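Putative NAD(P)H:FMN oxidoreductase (Porphyromonas gingivalis W83, PDB 3GE5) binds flavin mononucleotide and, as a member of the nitroreductase family, probably acts as an NAD(P)H-dependent flavin oxidoreductase. Local coordinates at residues Q70-F74 against D123-A127; I103-Q109 against H162-I168. All blocks are in the same frame, centred on the assembly; numbering follows the deposited sequence. Where two conformers were deposited one is given.

Two neighbouring strands of one antiparallel sheet, 72-77 and 100-107, tie the contacts together. Interaction 1 lays helix 120-137 beside the start of the first strand; interaction 2 pairs the second with strand 163-172. Their centres lie about 8 Å apart, and backbone pairs join them: Pro71 O to Asp107 N at 2.8 Å and His73 O to Leu105 N at 2.9 Å, both probable hydrogen bonds. Thr124 packs onto both strands of interaction 2, its CG2 3.6 Å from Gly106 CA and its OG1 3.6 Å from Val166 CG1. Asp123 and Ile126 touch one FMN; the Ser167 side chain lies about 5 Å from an FMN beside Cys146, apparently the dimer's other flavin. Both contacts touch the second subunit.

Interaction 1: Q70-F74 against D123-A127; sequences QPWHF and DTSIA
Ala127 sets its methyl over one face of the Trp72 indole, with CB 4.0 Å from the centroid of the six-membered ring and 20° off its normal, a CH-pi contact. The opposite face is covered from within its own segment, by Gln70 CA over the centre and Pro71 CD nearer the rim, so the indole is sandwiched. Trp72 CG lies between its backbone N and carbonyl carbon (chi1 47°), which turns the ring toward the helix and brings CZ3 to 3.2 Å from Asp123 O at the ring edge. The same Ala127 CB meets the rim of Phe74, 3.9 Å from CE1, and thus fits between two aromatic rings. Packing is also close at the other end, where Pro71 CG rests 3.3 Å from Asp123 OD2, the two side chains crossing at about a right angle; the carboxylate itself is held by Ser119 OG and the backbone N of Ala66. It is looser at Thr124, whose CG2 stands 4.3 Å from Trp72 CB, and no hydrogen bond links the two segments. On the far side of the strand the partly exposed His73 points away from the helix, and its NE2 hydrogen-bonds Ser194 OG of the second subunit. With Asp123 and Ile126 touching the flavin, this is helix-on-sheet packing beside the FMN pocket in a nitroreductase-family alpha/beta fold.

Interaction 2: I103-Q109 against H162-I168; sequences ITLGDHQ and HMTPVSI
Thr104 and Ser167 form a hydrogen-bonded pair, Thr104 N 2.8 Å from Ser167 O, in the antiparallel pairing of strands 100-107 and 163-172 within the central sheet of the nitroreductase fold; Ile103 and Ile168 beside them are a non-hydrogen-bonded pair. One residue on, a beta bulge shifts the register: Thr104 O accepts from Val166 N, yet Leu105 lies opposite Pro165. Gly106 and Thr164 then form a hydrogen-bonded pair, joined in both directions, and His108 N to His162 O closes the row. On the face carrying Ile103, Leu105 and Asp107, the projections interlock. Pro165 CB is a low bump between two branches, 3.9 Å from Ile103 CG2 and 3.8 Å from Leu105 CD2. The other Leu105 branch, CD1, reaches the selenomethionine at Met163, whose chain bends at chi3 (71°) to bring CE within 3.6 Å. Cys153 of helix 150-156 packs against Ile103 and Pro165 from outside the pair. On the reverse face Gly106 leaves a shallow dip, and Val166 CG2 leans over it, 4.0 Å from Gly106 N. At the cofactor end Ser167 OG makes a weak hydrogen bond to Trp144, a residue of the FMN pocket. The opposite end, nearer solvent, is built of flat groups. Asp107 OD1 approaches the rim of the His162 ring, while OD2 of the same carboxylate forms a salt bridge with Arg110. The Gln109 amide stacks on that imidazole with their planes 3° apart, its OE1 lying over the ring centre, 3.4 Å from His162 CD2.

Interaction 1: Q70-F74 against D123-A127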
ATOM      1  N   GLN A  70      13.492   3.403   0.660  1.00 17.13           N
ATOM      2  CA  GLN A  70      12.737   4.349  -0.170  1.00 16.53           C
ATOM      3  C   GLN A  70      13.105   4.202  -1.646  1.00 16.12           C
ATOM      4  O   GLN A  70      13.475   5.193  -2.291  1.00 17.00           O
ATOM      5  CB  GLN A  70      12.990   5.781   0.305  1.00 18.78           C
ATOM      6  CG  GLN A  70      12.669   6.037   1.803  1.00 19.46           C
ATOM      7  CD  GLN A  70      13.495   7.195   2.352  1.00 17.87           C
ATOM      8  OE1 GLN A  70      13.284   8.355   1.959  1.00 17.88           O
ATOM      9  NE2 GLN A  70      14.474   6.892   3.226  1.00 15.97           N
ATOM     10  N   PRO A  71      12.937   2.987  -2.234  1.00 14.90           N
ATOM     11  CA  PRO A  71      13.432   2.707  -3.586  1.00 18.92           C
ATOM     12  C   PRO A  71      12.475   3.195  -4.692  1.00 17.95           C
ATOM     13  O   PRO A  71      12.221   2.505  -5.666  1.00 16.58           O
ATOM     14  CB  PRO A  71      13.567   1.184  -3.590  1.00 18.81           C
ATOM     15  CG  PRO A  71      12.382   0.776  -2.769  1.00 18.06           C
ATOM     16  CD  PRO A  71      12.278   1.794  -1.660  1.00 16.67           C
ATOM     17  N   TRP A  72      11.972   4.421  -4.523  1.00 17.74           N
ATOM     18  CA  TRP A  72      10.995   5.017  -5.406  1.00 15.72           C
ATOM     19  C   TRP A  72      11.474   6.367  -5.899  1.00 15.07           C
ATOM     20  O   TRP A  72      12.402   6.960  -5.320  1.00 16.53           O
ATOM     21  CB  TRP A  72       9.641   5.182  -4.686  1.00 17.13           C
ATOM     22  CG  TRP A  72       9.696   5.780  -3.307  1.00 16.98           C
ATOM     23  CD1 TRP A  72      10.151   7.013  -2.953  1.00 18.27           C
ATOM     24  CD2 TRP A  72       9.246   5.151  -2.099  1.00 15.59           C
ATOM     25  NE1 TRP A  72      10.050   7.177  -1.576  1.00 16.93           N
ATOM     26  CE2 TRP A  72       9.465   6.066  -1.039  1.00 16.73           C
ATOM     27  CE3 TRP A  72       8.662   3.902  -1.812  1.00 14.92           C
ATOM     28  CZ2 TRP A  72       9.131   5.766   0.298  1.00 15.67           C
ATOM     29  CZ3 TRP A  72       8.326   3.611  -0.486  1.00 16.96           C
ATOM     30  CH2 TRP A  72       8.567   4.530   0.542  1.00 16.49           C
ATOM     31  N   HIS A  73      10.855   6.825  -6.966  1.00 15.61           N
ATOM     32  CA  HIS A  73      11.017   8.157  -7.493  1.00 16.60           C
ATOM     33  C   HIS A  73       9.702   8.537  -8.121  1.00 18.78           C
ATOM     34  O   HIS A  73       9.087   7.708  -8.808  1.00 17.22           O
ATOM     35  CB  HIS A  73      12.157   8.295  -8.513  1.00 18.26           C
ATOM     36  CG  HIS A  73      12.564   9.716  -8.761  1.00 17.39           C
ATOM     37  ND1 HIS A  73      13.434  10.398  -7.932  1.00 17.30           N
ATOM     38  CD2 HIS A  73      12.210  10.589  -9.738  1.00 16.82           C
ATOM     39  CE1 HIS A  73      13.609  11.628  -8.408  1.00 20.19           C
ATOM     40  NE2 HIS A  73      12.868  11.773  -9.493  1.00 18.95           N
ATOM     41  N   PHE A  74       9.246   9.761  -7.847  1.00 17.08           N
ATOM     42  CA  PHE A  74       7.934  10.205  -8.340  1.00 16.81           C
ATOM     43  C   PHE A  74       8.112  11.182  -9.491  1.00 17.31           C
ATOM     44  O   PHE A  74       8.656  12.291  -9.324  1.00 19.26           O
ATOM     45  CB  PHE A  74       7.115  10.841  -7.205  1.00 17.02           C
ATOM     46  CG  PHE A  74       7.093  10.005  -5.953  1.00 17.27           C
ATOM     47  CD1 PHE A  74       6.607   8.709  -5.964  1.00 18.29           C
ATOM     48  CD2 PHE A  74       7.596  10.531  -4.769  1.00 19.06           C
ATOM     49  CE1 PHE A  74       6.587   7.969  -4.786  1.00 19.52           C
ATOM     50  CE2 PHE A  74       7.597   9.786  -3.589  1.00 18.48           C
ATOM     51  CZ  PHE A  74       7.107   8.486  -3.607  1.00 17.46           C
ATOM     52  N   ASP A 123       7.260  -1.857  -2.055  1.00 16.67           N
ATOM     53  CA  ASP A 123       7.544  -0.531  -1.507  1.00 16.76           C
ATOM     54  C   ASP A 123       6.860   0.578  -2.325  1.00 16.78           C
ATOM     55  O   ASP A 123       6.239   1.496  -1.760  1.00 15.16           O
ATOM     56  CB  ASP A 123       9.047  -0.276  -1.477  1.00 15.59           C
ATOM     57  CG  ASP A 123       9.792  -1.096  -0.434  1.00 17.82           C
ATOM     58  OD1 ASP A 123       9.203  -1.420   0.627  1.00 15.99           O
ATOM     59  OD2 ASP A 123      10.997  -1.336  -0.652  1.00 19.70           O
ATOM     60  N   THR A 124       6.904   0.467  -3.655  1.00 16.30           N
ATOM     61  CA  THR A 124       6.252   1.488  -4.485  1.00 14.33           C
ATOM     62  C   THR A 124       4.740   1.526  -4.236  1.00 12.31           C
ATOM     63  O   THR A 124       4.095   2.586  -4.340  1.00 15.53           O
ATOM     64  CB  THR A 124       6.539   1.346  -6.031  1.00 14.82           C
ATOM     65  OG1 THR A 124       6.066   0.091  -6.516  1.00 16.46           O
ATOM     66  CG2 THR A 124       8.058   1.537  -6.348  1.00 16.01           C
ATOM     67  N   SER A 125       4.184   0.348  -3.973  1.00 14.79           N
ATOM     68  CA  SER A 125       2.765   0.243  -3.690  1.00 15.51           C
ATOM     69  C   SER A 125       2.360   0.862  -2.347  1.00 18.15           C
ATOM     70  O   SER A 125       1.237   1.373  -2.202  1.00 16.83           O
ATOM     71  CB  SER A 125       2.313  -1.203  -3.812  1.00 15.14           C
ATOM     72  OG  SER A 125       2.466  -1.659  -5.150  1.00 15.86           O
ATOM     73  N   ILE A 126       3.244   0.838  -1.374  1.00 15.39           N
ATOM     74  CA  ILE A 126       2.954   1.549  -0.105  1.00 15.01           C
ATOM     75  C   ILE A 126       2.921   3.062  -0.397  1.00 14.72           C
ATOM     76  O   ILE A 126       1.990   3.775   0.033  1.00 15.94           O
ATOM     77  CB  ILE A 126       4.012   1.220   0.999  1.00 14.99           C
ATOM     78  CG1 ILE A 126       4.103  -0.303   1.269  1.00 17.63           C
ATOM     79  CG2 ILE A 126       3.665   1.929   2.264  1.00 13.70           C
ATOM     80  CD1 ILE A 126       5.314  -0.748   2.158  1.00 15.15           C
ATOM     81  N   ALA A 127       3.918   3.552  -1.133  1.00 15.83           N
ATOM     82  CA  ALA A 127       3.961   4.983  -1.463  1.00 15.32           C
ATOM     83  C   ALA A 127       2.689   5.384  -2.283  1.00 16.88           C
ATOM     84  O   ALA A 127       2.050   6.421  -2.010  1.00 16.79           O
ATOM     85  CB  ALA A 127       5.223   5.367  -2.247  1.00 15.23           C
TER

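Interaction 2: I103-Q109 against H162-I168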
ATOM      1  N   ILE A 103       3.785   9.245 -11.910  1.00 17.46           N
ATOM      2  CA  ILE A 103       4.384   7.958 -12.346  1.00 16.75           C
ATOM      3  C   ILE A 103       5.332   7.528 -11.252  1.00 16.73           C
ATOM      4  O   ILE A 103       6.346   8.205 -11.005  1.00 17.10           O
ATOM      5  CB  ILE A 103       5.153   8.075 -13.675  1.00 14.28           C
ATOM      6  CG1 ILE A 103       4.305   8.798 -14.732  1.00 17.46           C
ATOM      7  CG2 ILE A 103       5.632   6.664 -14.138  1.00 17.43           C
ATOM      8  CD1 ILE A 103       4.936   9.028 -16.079  1.00 18.60           C
ATOM      9  N   THR A 104       5.031   6.415 -10.588  1.00 15.88           N
ATOM     10  CA  THR A 104       5.890   5.925  -9.523  1.00 15.52           C
ATOM     11  C   THR A 104       6.874   4.910 -10.088  1.00 15.79           C
ATOM     12  O   THR A 104       6.488   3.838 -10.558  1.00 17.25           O
ATOM     13  CB  THR A 104       5.082   5.334  -8.370  1.00 16.58           C
ATOM     14  OG1 THR A 104       4.191   6.350  -7.896  1.00 18.10           O
ATOM     15  CG2 THR A 104       5.972   4.846  -7.210  1.00 16.67           C
ATOM     16  N   LEU A 105       8.146   5.297 -10.012  1.00 15.81           N
ATOM     17  CA  LEU A 105       9.238   4.527 -10.497  1.00 15.09           C
ATOM     18  C   LEU A 105       9.832   3.738  -9.345  1.00 17.49           C
ATOM     19  O   LEU A 105      10.007   4.281  -8.235  1.00 17.86           O
ATOM     20  CB  LEU A 105      10.335   5.443 -11.047  1.00 15.93           C
ATOM     21  CG  LEU A 105       9.902   6.516 -12.047  1.00 18.19           C
ATOM     22  CD1 LEU A 105      11.095   7.286 -12.574  1.00 18.62           C
ATOM     23  CD2 LEU A 105       9.091   5.839 -13.213  1.00 17.86           C
ATOM     24  N   GLY A 106      10.150   2.474  -9.598  1.00 17.10           N
ATOM     25  CA  GLY A 106      10.810   1.644  -8.595  1.00 17.84           C
ATOM     26  C   GLY A 106      12.244   1.400  -9.022  1.00 18.07           C
ATOM     27  O   GLY A 106      12.507   1.086 -10.198  1.00 20.15           O
ATOM     28  N   ASP A 107      13.176   1.571  -8.088  1.00 17.81           N
ATOM     29  CA  ASP A 107      14.608   1.471  -8.386  1.00 18.13           C
ATOM     30  C   ASP A 107      15.134   0.099  -7.920  1.00 17.91           C
ATOM     31  O   ASP A 107      15.342  -0.111  -6.721  1.00 18.61           O
ATOM     32  CB  ASP A 107      15.349   2.628  -7.740  1.00 19.24           C
ATOM     33  CG  ASP A 107      16.784   2.728  -8.180  1.00 23.90           C
ATOM     34  OD1 ASP A 107      17.405   1.688  -8.510  1.00 20.01           O
ATOM     35  OD2 ASP A 107      17.292   3.851  -8.164  1.00 23.65           O
ATOM     36  N   HIS A 108      15.342  -0.822  -8.855  0.50 16.88           N
ATOM     37  CA  HIS A 108      15.799  -2.152  -8.467  0.50 17.86           C
ATOM     38  C   HIS A 108      17.173  -2.137  -7.789  0.50 18.83           C
ATOM     39  O   HIS A 108      17.432  -2.964  -6.901  0.50 19.44           O
ATOM     40  CB  HIS A 108      15.710  -3.107  -9.642  0.50 17.45           C
ATOM     41  CG  HIS A 108      14.302  -3.516  -9.948  0.50 18.06           C
ATOM     42  ND1 HIS A 108      13.600  -4.395  -9.152  0.50 16.21           N
ATOM     43  CD2 HIS A 108      13.450  -3.141 -10.933  0.50 20.01           C
ATOM     44  CE1 HIS A 108      12.388  -4.565  -9.648  0.50 22.09           C
ATOM     45  NE2 HIS A 108      12.270  -3.813 -10.728  0.50 22.75           N
ATOM     46  N   GLN A 109      18.020  -1.164  -8.134  1.00 17.39           N
ATOM     47  CA  GLN A 109      19.339  -1.106  -7.501  1.00 19.56           C
ATOM     48  C   GLN A 109      19.271  -0.670  -6.025  1.00 19.08           C
ATOM     49  O   GLN A 109      20.243  -0.841  -5.288  1.00 19.83           O
ATOM     50  CB  GLN A 109      20.264  -0.171  -8.272  1.00 19.61           C
ATOM     51  CG  GLN A 109      20.692  -0.622  -9.606  1.00 28.55           C
ATOM     52  CD  GLN A 109      21.555   0.463 -10.331  1.00 22.01           C
ATOM     53  OE1 GLN A 109      21.703   1.643  -9.891  1.00 30.21           O
ATOM     54  NE2 GLN A 109      22.063   0.078 -11.431  1.00 26.64           N
ATOM     55  N   HIS A 162      17.542   0.314 -14.886  1.00 18.85           N
ATOM     56  CA  HIS A 162      17.425  -0.206 -13.522  1.00 20.69           C
ATOM     57  C   HIS A 162      16.216   0.333 -12.739  1.00 20.07           C
ATOM     58  O   HIS A 162      15.968  -0.089 -11.592  1.00 20.44           O
ATOM     59  CB  HIS A 162      18.747   0.024 -12.776  1.00 21.37           C
ATOM     60  CG  HIS A 162      19.000   1.455 -12.415  1.00 21.51           C
ATOM     61  ND1 HIS A 162      19.713   2.315 -13.223  1.00 20.57           N
ATOM     62  CD2 HIS A 162      18.625   2.173 -11.333  1.00 21.05           C
ATOM     63  CE1 HIS A 162      19.760   3.506 -12.651  1.00 22.63           C
ATOM     64  NE2 HIS A 162      19.104   3.445 -11.501  1.00 23.74           N
HETATM   65  N   MSE A 163      15.451   1.221 -13.347  1.00 18.81           N
HETATM   66  CA  MSE A 163      14.224   1.720 -12.758  1.00 18.00           C
HETATM   67  C   MSE A 163      13.030   1.290 -13.638  1.00 20.43           C
HETATM   68  O   MSE A 163      13.131   1.238 -14.849  1.00 18.69           O
HETATM   69  CB  MSE A 163      14.312   3.236 -12.599  1.00 19.70           C
HETATM   70  CG  MSE A 163      15.385   3.679 -11.612  1.00 21.94           C
HETATM   71 SE   MSE A 163      15.815   5.567 -11.828  0.80 23.68          SE
HETATM   72  CE  MSE A 163      14.224   6.288 -11.145  1.00 29.20           C
ATOM     73  N   THR A 164      11.917   0.955 -13.004  1.00 18.51           N
ATOM     74  CA  THR A 164      10.735   0.507 -13.702  1.00 16.08           C
ATOM     75  C   THR A 164       9.555   1.392 -13.317  1.00 17.84           C
ATOM     76  O   THR A 164       9.327   1.630 -12.139  1.00 16.71           O
ATOM     77  CB  THR A 164      10.374  -0.955 -13.333  1.00 19.89           C
ATOM     78  OG1 THR A 164      11.467  -1.829 -13.686  1.00 19.72           O
ATOM     79  CG2 THR A 164       9.072  -1.399 -14.092  1.00 18.78           C
ATOM     80  N   PRO A 165       8.807   1.914 -14.316  1.00 17.61           N
ATOM     81  CA  PRO A 165       7.536   2.577 -13.936  1.00 17.49           C
ATOM     82  C   PRO A 165       6.521   1.503 -13.520  1.00 16.91           C
ATOM     83  O   PRO A 165       6.111   0.695 -14.363  1.00 18.52           O
ATOM     84  CB  PRO A 165       7.122   3.276 -15.225  1.00 17.02           C
ATOM     85  CG  PRO A 165       7.754   2.473 -16.336  1.00 18.85           C
ATOM     86  CD  PRO A 165       9.030   1.909 -15.782  1.00 19.08           C
ATOM     87  N   VAL A 166       6.189   1.419 -12.234  1.00 15.24           N
ATOM     88  CA  VAL A 166       5.363   0.303 -11.713  1.00 17.51           C
ATOM     89  C   VAL A 166       3.856   0.604 -11.789  1.00 16.03           C
ATOM     90  O   VAL A 166       3.043  -0.218 -12.214  1.00 16.76           O
ATOM     91  CB  VAL A 166       5.760  -0.035 -10.253  1.00 16.32           C
ATOM     92  CG1 VAL A 166       4.927  -1.197  -9.705  1.00 17.65           C
ATOM     93  CG2 VAL A 166       7.292  -0.332 -10.146  1.00 17.93           C
ATOM     94  N   SER A 167       3.516   1.823 -11.386  1.00 16.29           N
ATOM     95  CA  SER A 167       2.135   2.284 -11.217  1.00 15.71           C
ATOM     96  C   SER A 167       2.072   3.771 -11.527  1.00 16.49           C
ATOM     97  O   SER A 167       3.075   4.492 -11.348  1.00 17.01           O
ATOM     98  CB  SER A 167       1.680   2.070  -9.793  1.00 16.58           C
ATOM     99  OG  SER A 167       1.691   0.705  -9.428  1.00 16.75           O
ATOM    100  N   ILE A 168       0.890   4.224 -11.953  1.00 15.11           N
ATOM    101  CA  ILE A 168       0.621   5.658 -12.166  1.00 15.63           C
ATOM    102  C   ILE A 168      -0.619   6.078 -11.402  1.00 15.97           C
ATOM    103  O   ILE A 168      -1.658   5.405 -11.491  1.00 16.73           O
ATOM    104  CB  ILE A 168       0.387   5.954 -13.658  1.00 16.11           C
ATOM    105  CG1 ILE A 168       1.595   5.544 -14.522  1.00 18.83           C
ATOM    106  CG2 ILE A 168       0.017   7.448 -13.876  1.00 17.11           C
ATOM    107  CD1 ILE A 168       1.381   5.614 -16.033  1.00 16.92           C
TER